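Phage terminase large subunit (Thermus phage P7426, PDB 7KS4) probably acts as the ATP-driven motor that packages viral DNA into empty capsids and as the endonuclease that cuts the genome, this chain being its N-terminal ATPase domain. Local coordinates at residues A[35-40]-A[216-221]; A[68-73]-A[130-135]; A[149-154]-A[177-182]. One frame throughout, in Å; residues are numbered along the deposited sequence. Where two conformers were deposited one is given.

Contact 1 (A[35-40]-A[216-221]); sequences AKRRVA and HPDFES
Arg37 lays the base of its side chain over one face of the Phe219 ring. Its CB sits 3.6 Å from the centroid of the Phe219 ring and 7° off the normal, which identifies a CH-pi contact over the ring centre. Arg37 CG continues across the same face, 3.7 Å from Phe219 CZ. A bend at chi2 (-73°) then turns the chain off the ring, so the aromatic face meets methylenes and not the guanidinium. The charged end folds back on the backbone just before its strand: Arg37 NH1 donates to Lys36 O at 2.9 Å, coming from above the carbonyl plane, and also reaches Gly177 O. Val39 CG2 approaches the ring obliquely, 4.1 Å from Phe219 CD2, and Phe194 meets Phe219 edge-to-face. Ser221, paired with Val39 on this same side of the sheet, sets OG against Val39 CB while that hydroxyl is hydrogen-bonded to Phe195 O. Helix 190-197 packs on Val39 and Phe219 of this face, and helix 161-175 on Arg37.

Ahead of the strand pairing, Ala35 CB packs on Glu220 CB at 3.7 Å, and the extended Glu220 chain carries OE1 to Ser33. Arg38 turns its guanidinium to Ile30 O and Glu55.

Three backbone bonds fix the parallel register. Arg37 N donates to Asp218 O at 3.0 Å, inside the type I turn from His216 to Phe219. Glu220 N answers to Arg37 O at 2.9 Å, and Val39 N closes on Glu220 O at 3.0 Å. Strand 219-224 is outermost in the sheet and strand 37-42 runs directly into the phosphate-binding loop around Lys48, so the pairing is that of a P-loop ATPase core, with an edge strand added beside the strand that leads into the Walker A motif.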
loop_
_atom_site.group_PDB
_atom_site.type_symbol
_atom_site.label_atom_id
_atom_site.label_comp_id
_atom_site.label_asym_id
_atom_site.label_seq_id
_atom_site.Cartn_x
_atom_site.Cartn_y
_atom_site.Cartn_z
ATOM N N ALA A 35 -2.129 9.524 -8.815
ATOM C CA ALA A 35 -2.533 8.482 -9.751
ATOM C C ALA A 35 -3.451 7.471 -9.070
ATOM O O ALA A 35 -3.235 7.079 -7.920
ATOM C CB ALA A 35 -1.302 7.771 -10.316
ATOM N N LYS A 36 -4.484 7.042 -9.796
ATOM C CA LYS A 36 -5.398 6.046 -9.255
ATOM C C LYS A 36 -4.774 4.659 -9.196
ATOM O O LYS A 36 -5.279 3.804 -8.464
ATOM C CB LYS A 36 -6.685 6.015 -10.083
ATOM C CG LYS A 36 -7.427 7.338 -10.064
ATOM C CD LYS A 36 -8.830 7.196 -9.500
ATOM C CE LYS A 36 -9.468 8.557 -9.245
ATOM N NZ LYS A 36 -9.456 9.429 -10.454
ATOM N N ARG A 37 -3.687 4.426 -9.935
ATOM C CA ARG A 37 -2.937 3.174 -9.888
ATOM C C ARG A 37 -1.483 3.545 -9.626
ATOM O O ARG A 37 -0.770 3.970 -10.540
ATOM C CB ARG A 37 -3.072 2.378 -11.182
ATOM C CG ARG A 37 -4.514 2.087 -11.586
ATOM C CD ARG A 37 -5.158 1.022 -10.703
ATOM N NE ARG A 37 -6.541 0.788 -11.117
ATOM C CZ ARG A 37 -7.613 1.345 -10.555
ATOM N NH1 ARG A 37 -7.486 2.183 -9.535
ATOM N NH2 ARG A 37 -8.828 1.065 -11.026
ATOM N N ARG A 38 -1.060 3.391 -8.381
ATOM C CA ARG A 38 0.324 3.607 -7.984
ATOM C C ARG A 38 0.984 2.251 -7.788
ATOM O O ARG A 38 0.493 1.425 -7.006
ATOM C CB ARG A 38 0.388 4.434 -6.703
ATOM C CG ARG A 38 -0.018 5.889 -6.893
ATOM C CD ARG A 38 -0.082 6.628 -5.558
ATOM N NE ARG A 38 -1.216 6.213 -4.736
ATOM C CZ ARG A 38 -1.437 6.638 -3.491
ATOM N NH1 ARG A 38 -0.591 7.480 -2.904
ATOM N NH2 ARG A 38 -2.499 6.212 -2.825
ATOM N N VAL A 39 2.097 2.032 -8.482
ATOM C CA VAL A 39 2.797 0.756 -8.491
ATOM C C VAL A 39 4.212 1.031 -7.994
ATOM O O VAL A 39 4.974 1.754 -8.650
ATOM C CB VAL A 39 2.817 0.119 -9.887
ATOM C CG1 VAL A 39 3.364 -1.304 -9.825
ATOM C CG2 VAL A 39 1.425 0.122 -10.510
ATOM N N ALA A 40 4.574 0.457 -6.849
ATOM C CA ALA A 40 5.891 0.673 -6.255
ATOM C C ALA A 40 6.657 -0.640 -6.254
ATOM O O ALA A 40 6.288 -1.586 -5.548
ATOM C CB ALA A 40 5.777 1.240 -4.840
ATOM N N HIS A 216 0.255 4.600 -19.228
ATOM C CA HIS A 216 -1.153 4.936 -19.107
ATOM C C HIS A 216 -1.310 6.113 -18.153
ATOM O O HIS A 216 -0.655 6.138 -17.107
ATOM C CB HIS A 216 -1.968 3.750 -18.581
ATOM C CG HIS A 216 -1.929 2.546 -19.470
ATOM N ND1 HIS A 216 -2.735 1.445 -19.271
ATOM C CD2 HIS A 216 -1.185 2.273 -20.568
ATOM C CE1 HIS A 216 -2.485 0.544 -20.206
ATOM N NE2 HIS A 216 -1.547 1.022 -21.005
ATOM N N PRO A 217 -2.172 7.088 -18.461
ATOM C CA PRO A 217 -2.217 8.303 -17.629
ATOM C C PRO A 217 -2.616 8.052 -16.184
ATOM O O PRO A 217 -2.227 8.832 -15.305
ATOM C CB PRO A 217 -3.254 9.185 -18.345
ATOM C CG PRO A 217 -3.418 8.596 -19.704
ATOM C CD PRO A 217 -3.158 7.137 -19.554
ATOM N N ASP A 218 -3.400 7.015 -15.903
ATOM C CA ASP A 218 -3.827 6.777 -14.528
ATOM C C ASP A 218 -2.808 5.986 -13.719
ATOM O O ASP A 218 -3.075 5.677 -12.552
ATOM C CB ASP A 218 -5.181 6.056 -14.503
ATOM C CG ASP A 218 -5.263 4.904 -15.496
ATOM O OD1 ASP A 218 -4.498 4.907 -16.489
ATOM O OD2 ASP A 218 -6.110 4.003 -15.289
ATOM N N PHE A 219 -1.651 5.679 -14.299
ATOM C CA PHE A 219 -0.624 4.885 -13.642
ATOM C C PHE A 219 0.591 5.744 -13.318
ATOM O O PHE A 219 1.030 6.556 -14.141
ATOM C CB PHE A 219 -0.189 3.715 -14.524
ATOM C CG PHE A 219 -1.106 2.524 -14.463
ATOM C CD1 PHE A 219 -2.346 2.549 -15.081
ATOM C CD2 PHE A 219 -0.709 1.365 -13.820
ATOM C CE1 PHE A 219 -3.184 1.442 -15.030
ATOM C CE2 PHE A 219 -1.541 0.261 -13.769
ATOM C CZ PHE A 219 -2.774 0.299 -14.372
ATOM N N GLU A 220 1.149 5.544 -12.129
ATOM C CA GLU A 220 2.438 6.131 -11.785
ATOM C C GLU A 220 3.237 5.097 -11.011
ATOM O O GLU A 220 2.725 4.504 -10.061
ATOM C CB GLU A 220 2.288 7.413 -10.960
ATOM C CG GLU A 220 3.625 8.048 -10.604
ATOM C CD GLU A 220 3.466 9.445 -10.045
ATOM O OE1 GLU A 220 2.309 9.898 -9.909
ATOM O OE2 GLU A 220 4.494 10.086 -9.745
ATOM N N SER A 221 4.486 4.882 -11.420
ATOM C CA SER A 221 5.311 3.829 -10.853
ATOM C C SER A 221 6.548 4.392 -10.168
ATOM O O SER A 221 7.102 5.415 -10.584
ATOM C CB SER A 221 5.737 2.837 -11.922
ATOM O OG SER A 221 4.608 2.172 -12.447
#

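Contact 2 (A[68-73]-A[130-135]); sequences GWIIAP and SEFRGK
Glu131 begins the pairing with its backbone: Gly68 N donates to Glu131 O at 3.0 Å. Its carboxylate is engaged elsewhere: OE2 takes a salt bridge from Arg133 NE at 3.2 Å within the same strand and a second one from Arg109.

Phe132 follows on the other face. With CG anti to the backbone N (chi1 -176°), the ring reaches obliquely across to strand 67-72, passing Gly68, where no side chain intervenes, and the Trp69 carbonyl carbon. Its CZ ends 3.5 Å from Ile70 CG2. Val85 of helix 75-92 and Ala56 and Leu60 of helix 48-62 also touch the Phe132 side chain.

Arg133 bonds on both backbone sides, N to Gly68 O and O to Ile70 N, the latter at 2.9 Å. That alternation, continued along both strands, is the signature of parallel pairing, and here it attaches strand 126-136 to strand 67-72, joining the antiparallel side of the mixed sheet to the parallel core of the P-loop ATPase fold. The Arg133 side chain runs beside Trp69, pointing the same way, with CB 3.8 Å from Trp69 CD1.

Gly134 pairs with Ile70, and its CA-H points to Ile70 O. Lys135 N donates to that same oxygen at 2.8 Å. Lys135 CG lies over the face of Trp69, 4.0 Å from the centroid of its six-membered ring and 23° off the normal. A bend at chi2 (-65°) leads the chain on so that CE also lies near the indole, whereas NZ is too far for more than a weak cation-pi attraction and is hydrogen-bonded to Asn142 O. Lys135 O receives Ala72 N at 3.1 Å.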
loop_
_atom_site.group_PDB
_atom_site.type_symbol
_atom_site.label_atom_id
_atom_site.label_comp_id
_atom_site.label_asym_id
_atom_site.label_seq_id
_atom_site.Cartn_x
_atom_site.Cartn_y
_atom_site.Cartn_z
ATOM N N GLY A 68 -11.837 0.308 2.528
ATOM C CA GLY A 68 -10.620 -0.143 1.883
ATOM C C GLY A 68 -10.167 -1.473 2.439
ATOM O O GLY A 68 -10.566 -1.895 3.529
ATOM N N TRP A 69 -9.323 -2.136 1.661
ATOM C CA TRP A 69 -8.709 -3.397 2.037
ATOM C C TRP A 69 -7.203 -3.281 1.875
ATOM O O TRP A 69 -6.718 -2.544 1.012
ATOM C CB TRP A 69 -9.174 -4.569 1.149
ATOM C CG TRP A 69 -10.589 -5.022 1.316
ATOM C CD1 TRP A 69 -11.521 -4.538 2.186
ATOM C CD2 TRP A 69 -11.233 -6.065 0.574
ATOM N NE1 TRP A 69 -12.710 -5.220 2.031
ATOM C CE2 TRP A 69 -12.555 -6.162 1.048
ATOM C CE3 TRP A 69 -10.815 -6.925 -0.447
ATOM C CZ2 TRP A 69 -13.464 -7.091 0.536
ATOM C CZ3 TRP A 69 -11.717 -7.845 -0.952
ATOM C CH2 TRP A 69 -13.026 -7.920 -0.461
ATOM N N ILE A 70 -6.472 -4.022 2.698
ATOM C CA ILE A 70 -5.100 -4.405 2.392
ATOM C C ILE A 70 -5.101 -5.904 2.139
ATOM O O ILE A 70 -5.601 -6.682 2.963
ATOM C CB ILE A 70 -4.109 -4.019 3.509
ATOM C CG1 ILE A 70 -2.678 -4.449 3.116
ATOM C CG2 ILE A 70 -4.533 -4.596 4.851
ATOM C CD1 ILE A 70 -2.253 -5.860 3.560
ATOM N N ILE A 71 -4.571 -6.305 0.989
ATOM C CA ILE A 71 -4.525 -7.702 0.581
ATOM C C ILE A 71 -3.065 -8.099 0.446
ATOM O O ILE A 71 -2.284 -7.395 -0.205
ATOM C CB ILE A 71 -5.273 -7.939 -0.744
ATOM C CG1 ILE A 71 -6.609 -7.192 -0.733
ATOM C CG2 ILE A 71 -5.462 -9.451 -0.972
ATOM C CD1 ILE A 71 -7.375 -7.281 -2.030
ATOM N N ALA A 72 -2.701 -9.214 1.059
ATOM C CA ALA A 72 -1.371 -9.794 0.950
ATOM C C ALA A 72 -1.497 -11.238 0.516
ATOM O O ALA A 72 -2.607 -11.776 0.420
ATOM C CB ALA A 72 -0.623 -9.700 2.291
ATOM N N PRO A 73 -0.379 -11.905 0.220
ATOM C CA PRO A 73 -0.464 -13.332 -0.133
ATOM C C PRO A 73 -0.985 -14.205 0.994
ATOM O O PRO A 73 -1.650 -15.214 0.724
ATOM C CB PRO A 73 0.981 -13.692 -0.502
ATOM C CG PRO A 73 1.610 -12.393 -0.895
ATOM C CD PRO A 73 0.978 -11.370 0.012
ATOM N N SER A 130 -16.159 4.552 8.483
ATOM C CA SER A 130 -15.085 4.090 7.619
ATOM C C SER A 130 -14.659 2.692 8.044
ATOM O O SER A 130 -14.705 2.345 9.226
ATOM C CB SER A 130 -13.898 5.047 7.691
ATOM O OG SER A 130 -14.320 6.378 7.494
ATOM N N GLU A 131 -14.247 1.881 7.067
ATOM C CA GLU A 131 -13.939 0.479 7.314
ATOM C C GLU A 131 -12.667 0.077 6.581
ATOM O O GLU A 131 -12.488 0.410 5.405
ATOM C CB GLU A 131 -15.090 -0.428 6.865
ATOM C CG GLU A 131 -14.838 -1.891 7.130
ATOM C CD GLU A 131 -16.072 -2.742 6.909
ATOM O OE1 GLU A 131 -17.125 -2.187 6.531
ATOM O OE2 GLU A 131 -15.985 -3.967 7.114
ATOM N N PHE A 132 -11.798 -0.654 7.278
ATOM C CA PHE A 132 -10.550 -1.148 6.709
ATOM C C PHE A 132 -10.372 -2.597 7.125
ATOM O O PHE A 132 -10.454 -2.914 8.316
ATOM C CB PHE A 132 -9.362 -0.305 7.179
ATOM C CG PHE A 132 -8.045 -0.685 6.557
ATOM C CD1 PHE A 132 -7.819 -0.483 5.204
ATOM C CD2 PHE A 132 -7.020 -1.205 7.333
ATOM C CE1 PHE A 132 -6.600 -0.817 4.626
ATOM C CE2 PHE A 132 -5.798 -1.539 6.765
ATOM C CZ PHE A 132 -5.587 -1.340 5.412
ATOM N N ARG A 133 -10.135 -3.471 6.149
ATOM C CA ARG A 133 -10.005 -4.895 6.410
ATOM C C ARG A 133 -8.705 -5.428 5.840
ATOM O O ARG A 133 -8.211 -4.949 4.817
ATOM C CB ARG A 133 -11.147 -5.699 5.804
ATOM C CG ARG A 133 -12.466 -5.544 6.512
ATOM C CD ARG A 133 -13.096 -6.903 6.743
ATOM N NE ARG A 133 -14.547 -6.829 6.736
ATOM C CZ ARG A 133 -15.344 -7.827 7.096
ATOM N NH1 ARG A 133 -16.654 -7.665 7.056
ATOM N NH2 ARG A 133 -14.824 -8.978 7.505
ATOM N N GLY A 134 -8.167 -6.439 6.515
ATOM C CA GLY A 134 -7.079 -7.227 5.969
ATOM C C GLY A 134 -7.623 -8.459 5.265
ATOM O O GLY A 134 -8.575 -9.085 5.724
ATOM N N LYS A 135 -7.008 -8.787 4.131
ATOM C CA LYS A 135 -7.431 -9.912 3.310
ATOM C C LYS A 135 -6.206 -10.683 2.842
ATOM O O LYS A 135 -5.099 -10.143 2.760
ATOM C CB LYS A 135 -8.252 -9.454 2.099
ATOM C CG LYS A 135 -9.605 -8.845 2.451
ATOM C CD LYS A 135 -10.520 -9.879 3.081
ATOM C CE LYS A 135 -11.904 -9.323 3.324
ATOM N NZ LYS A 135 -12.768 -10.325 4.007
#

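Contact 3 (A[149-154]-A[177-182]); sequences DFVILD and GWALII
Phe150 and Trp178 form the tight part of this parallel pair, at its partly exposed start. Phe150 CB stands 3.4 Å from the centroid of the Trp178 six-membered ring, 16° off the normal, a CH-pi contact over its centre. Trp178 reaches it because CG lies between its backbone N and carbonyl carbon (chi1 58°), bringing the indole face against Phe150 CB. The rings are slid off each other, with centroids of Phe150 and the Trp178 six-membered ring 5.2 Å apart, so stacking contributes little. On the opposite face Val151 CG1 meets Ala179 CB at 3.7 Å, packed against Leu172 of helix 161-175.

Further along, buried side chains touch more loosely: Ile152 CG1 to Leu180 CB and Leu153 CB to Ile181 CG2 are both 4.4 Å. Solvent reaches the start, where Asp149 OD2 is hydrogen-bonded to Gln67 N and salt-bridged to Arg175, and Trp178 NE1 bonds to Glu59.

Backbone bonds hold throughout, from Trp178 N to Asp149 O at 3.1 Å, above the carbonyl plane, to a straighter one from Ile182 N to Leu153 O at 2.9 Å. Strands 150-153 and 178-183 are the two strands of a beta-alpha-beta unit through helix 161-175. The first, probably the Walker B strand, delivers Asp154, its side chain about 3 Å from the bound magnesium, in keeping with its observed metal binding; a hydrogen bond from Gln77 would fix the carboxylate's orientation.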
loop_
_atom_site.group_PDB
_atom_site.type_symbol
_atom_site.label_atom_id
_atom_site.label_comp_id
_atom_site.label_asym_id
_atom_site.label_seq_id
_atom_site.Cartn_x
_atom_site.Cartn_y
_atom_site.Cartn_z
ATOM N N ASP A 149 -13.278 2.087 -1.840
ATOM C CA ASP A 149 -12.705 3.353 -2.256
ATOM C C ASP A 149 -11.196 3.276 -2.428
ATOM O O ASP A 149 -10.622 4.107 -3.142
ATOM C CB ASP A 149 -13.055 4.433 -1.238
ATOM C CG ASP A 149 -14.536 4.548 -1.036
ATOM O OD1 ASP A 149 -15.196 5.071 -1.956
ATOM O OD2 ASP A 149 -15.043 4.075 0.006
ATOM N N PHE A 150 -10.542 2.312 -1.789
ATOM C CA PHE A 150 -9.103 2.172 -1.945
ATOM C C PHE A 150 -8.705 0.749 -1.595
ATOM O O PHE A 150 -9.398 0.053 -0.848
ATOM C CB PHE A 150 -8.334 3.183 -1.080
ATOM C CG PHE A 150 -8.487 2.972 0.409
ATOM C CD1 PHE A 150 -7.487 2.333 1.138
ATOM C CD2 PHE A 150 -9.607 3.434 1.084
ATOM C CE1 PHE A 150 -7.605 2.145 2.512
ATOM C CE2 PHE A 150 -9.729 3.257 2.473
ATOM C CZ PHE A 150 -8.725 2.609 3.180
ATOM N N VAL A 151 -7.568 0.327 -2.138
ATOM C CA VAL A 151 -7.040 -0.999 -1.850
ATOM C C VAL A 151 -5.526 -0.924 -1.876
ATOM O O VAL A 151 -4.940 -0.184 -2.672
ATOM C CB VAL A 151 -7.560 -2.060 -2.844
ATOM C CG1 VAL A 151 -7.099 -1.744 -4.262
ATOM C CG2 VAL A 151 -7.101 -3.440 -2.428
ATOM N N ILE A 152 -4.900 -1.680 -0.979
ATOM C CA ILE A 152 -3.455 -1.855 -0.954
ATOM C C ILE A 152 -3.163 -3.321 -1.217
ATOM O O ILE A 152 -3.712 -4.197 -0.537
ATOM C CB ILE A 152 -2.857 -1.418 0.396
ATOM C CG1 ILE A 152 -3.163 0.058 0.650
ATOM C CG2 ILE A 152 -1.350 -1.690 0.423
ATOM C CD1 ILE A 152 -3.231 0.425 2.132
ATOM N N LEU A 153 -2.311 -3.587 -2.207
ATOM C CA LEU A 153 -1.814 -4.932 -2.476
ATOM C C LEU A 153 -0.372 -4.974 -2.001
ATOM O O LEU A 153 0.488 -4.280 -2.554
ATOM C CB LEU A 153 -1.908 -5.301 -3.956
ATOM C CG LEU A 153 -3.262 -5.807 -4.449
ATOM C CD1 LEU A 153 -4.286 -4.698 -4.454
ATOM C CD2 LEU A 153 -3.128 -6.421 -5.839
ATOM N N ASP A 154 -0.117 -5.776 -0.974
ATOM C CA ASP A 154 1.218 -5.939 -0.416
ATOM C C ASP A 154 1.837 -7.211 -0.978
ATOM O O ASP A 154 1.150 -8.222 -1.144
ATOM C CB ASP A 154 1.162 -5.999 1.108
ATOM C CG ASP A 154 2.532 -5.887 1.752
ATOM O OD1 ASP A 154 3.449 -5.311 1.131
ATOM O OD2 ASP A 154 2.682 -6.369 2.887
ATOM N N GLY A 177 -12.227 4.061 -7.223
ATOM C CA GLY A 177 -11.272 3.987 -6.137
ATOM C C GLY A 177 -9.850 3.807 -6.631
ATOM O O GLY A 177 -9.597 3.490 -7.797
ATOM N N TRP A 178 -8.906 4.019 -5.721
ATOM C CA TRP A 178 -7.497 3.956 -6.062
ATOM C C TRP A 178 -6.859 2.697 -5.498
ATOM O O TRP A 178 -7.369 2.064 -4.571
ATOM C CB TRP A 178 -6.735 5.197 -5.581
ATOM C CG TRP A 178 -6.757 5.529 -4.098
ATOM C CD1 TRP A 178 -7.497 6.514 -3.498
ATOM C CD2 TRP A 178 -5.969 4.931 -3.056
ATOM N NE1 TRP A 178 -7.221 6.561 -2.154
ATOM C CE2 TRP A 178 -6.288 5.601 -1.855
ATOM C CE3 TRP A 178 -5.030 3.891 -3.019
ATOM C CZ2 TRP A 178 -5.724 5.252 -0.635
ATOM C CZ3 TRP A 178 -4.464 3.553 -1.810
ATOM C CH2 TRP A 178 -4.806 4.236 -0.630
ATOM N N ALA A 179 -5.738 2.329 -6.107
ATOM C CA ALA A 179 -4.991 1.147 -5.723
ATOM C C ALA A 179 -3.546 1.553 -5.541
ATOM O O ALA A 179 -2.995 2.280 -6.377
ATOM C CB ALA A 179 -5.090 0.041 -6.774
ATOM N N LEU A 180 -2.953 1.094 -4.446
ATOM C CA LEU A 180 -1.518 1.167 -4.211
ATOM C C LEU A 180 -0.977 -0.259 -4.258
ATOM O O LEU A 180 -1.274 -1.071 -3.378
ATOM C CB LEU A 180 -1.227 1.842 -2.875
ATOM C CG LEU A 180 0.232 1.920 -2.447
ATOM C CD1 LEU A 180 1.090 2.650 -3.477
ATOM C CD2 LEU A 180 0.296 2.602 -1.082
ATOM N N ILE A 181 -0.187 -0.554 -5.286
ATOM C CA ILE A 181 0.257 -1.904 -5.614
ATOM C C ILE A 181 1.755 -1.938 -5.372
ATOM O O ILE A 181 2.524 -1.345 -6.134
ATOM C CB ILE A 181 -0.093 -2.266 -7.062
ATOM C CG1 ILE A 181 -1.605 -2.097 -7.272
ATOM C CG2 ILE A 181 0.358 -3.685 -7.406
ATOM C CD1 ILE A 181 -2.039 -2.190 -8.726
ATOM N N ILE A 182 2.171 -2.643 -4.329
ATOM C CA ILE A 182 3.536 -2.564 -3.824
ATOM C C ILE A 182 4.102 -3.972 -3.719
ATOM O O ILE A 182 3.410 -4.904 -3.300
ATOM C CB ILE A 182 3.604 -1.837 -2.459
ATOM C CG1 ILE A 182 2.792 -2.579 -1.397
ATOM C CG2 ILE A 182 3.079 -0.427 -2.608
ATOM C CD1 ILE A 182 2.766 -1.900 -0.031
#

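In the fold
From the N terminus, strand 37-42 is laid down first, and its partner 216-221 arrives last, so contact 1 closes a loop of 175 residues around both other contacts. Within it contact 2 closes first, over helix 75-92 and the strands 99-104 and 109-115. Contact 3 follows in series, closing the short crossover through helix 161-175. All three belong to one mixed sheet. Strands 67-72 and 150-153 are neighbours and join contact 2 to contact 3 through Ile71 and Ile152, while strands 178-183 and 37-42 join contact 3 to contact 1, as between Arg38 O and Ile181 N. Contacts 1 and 2 remain apart, about 10 Å between nearest atoms, with contact 3 between them.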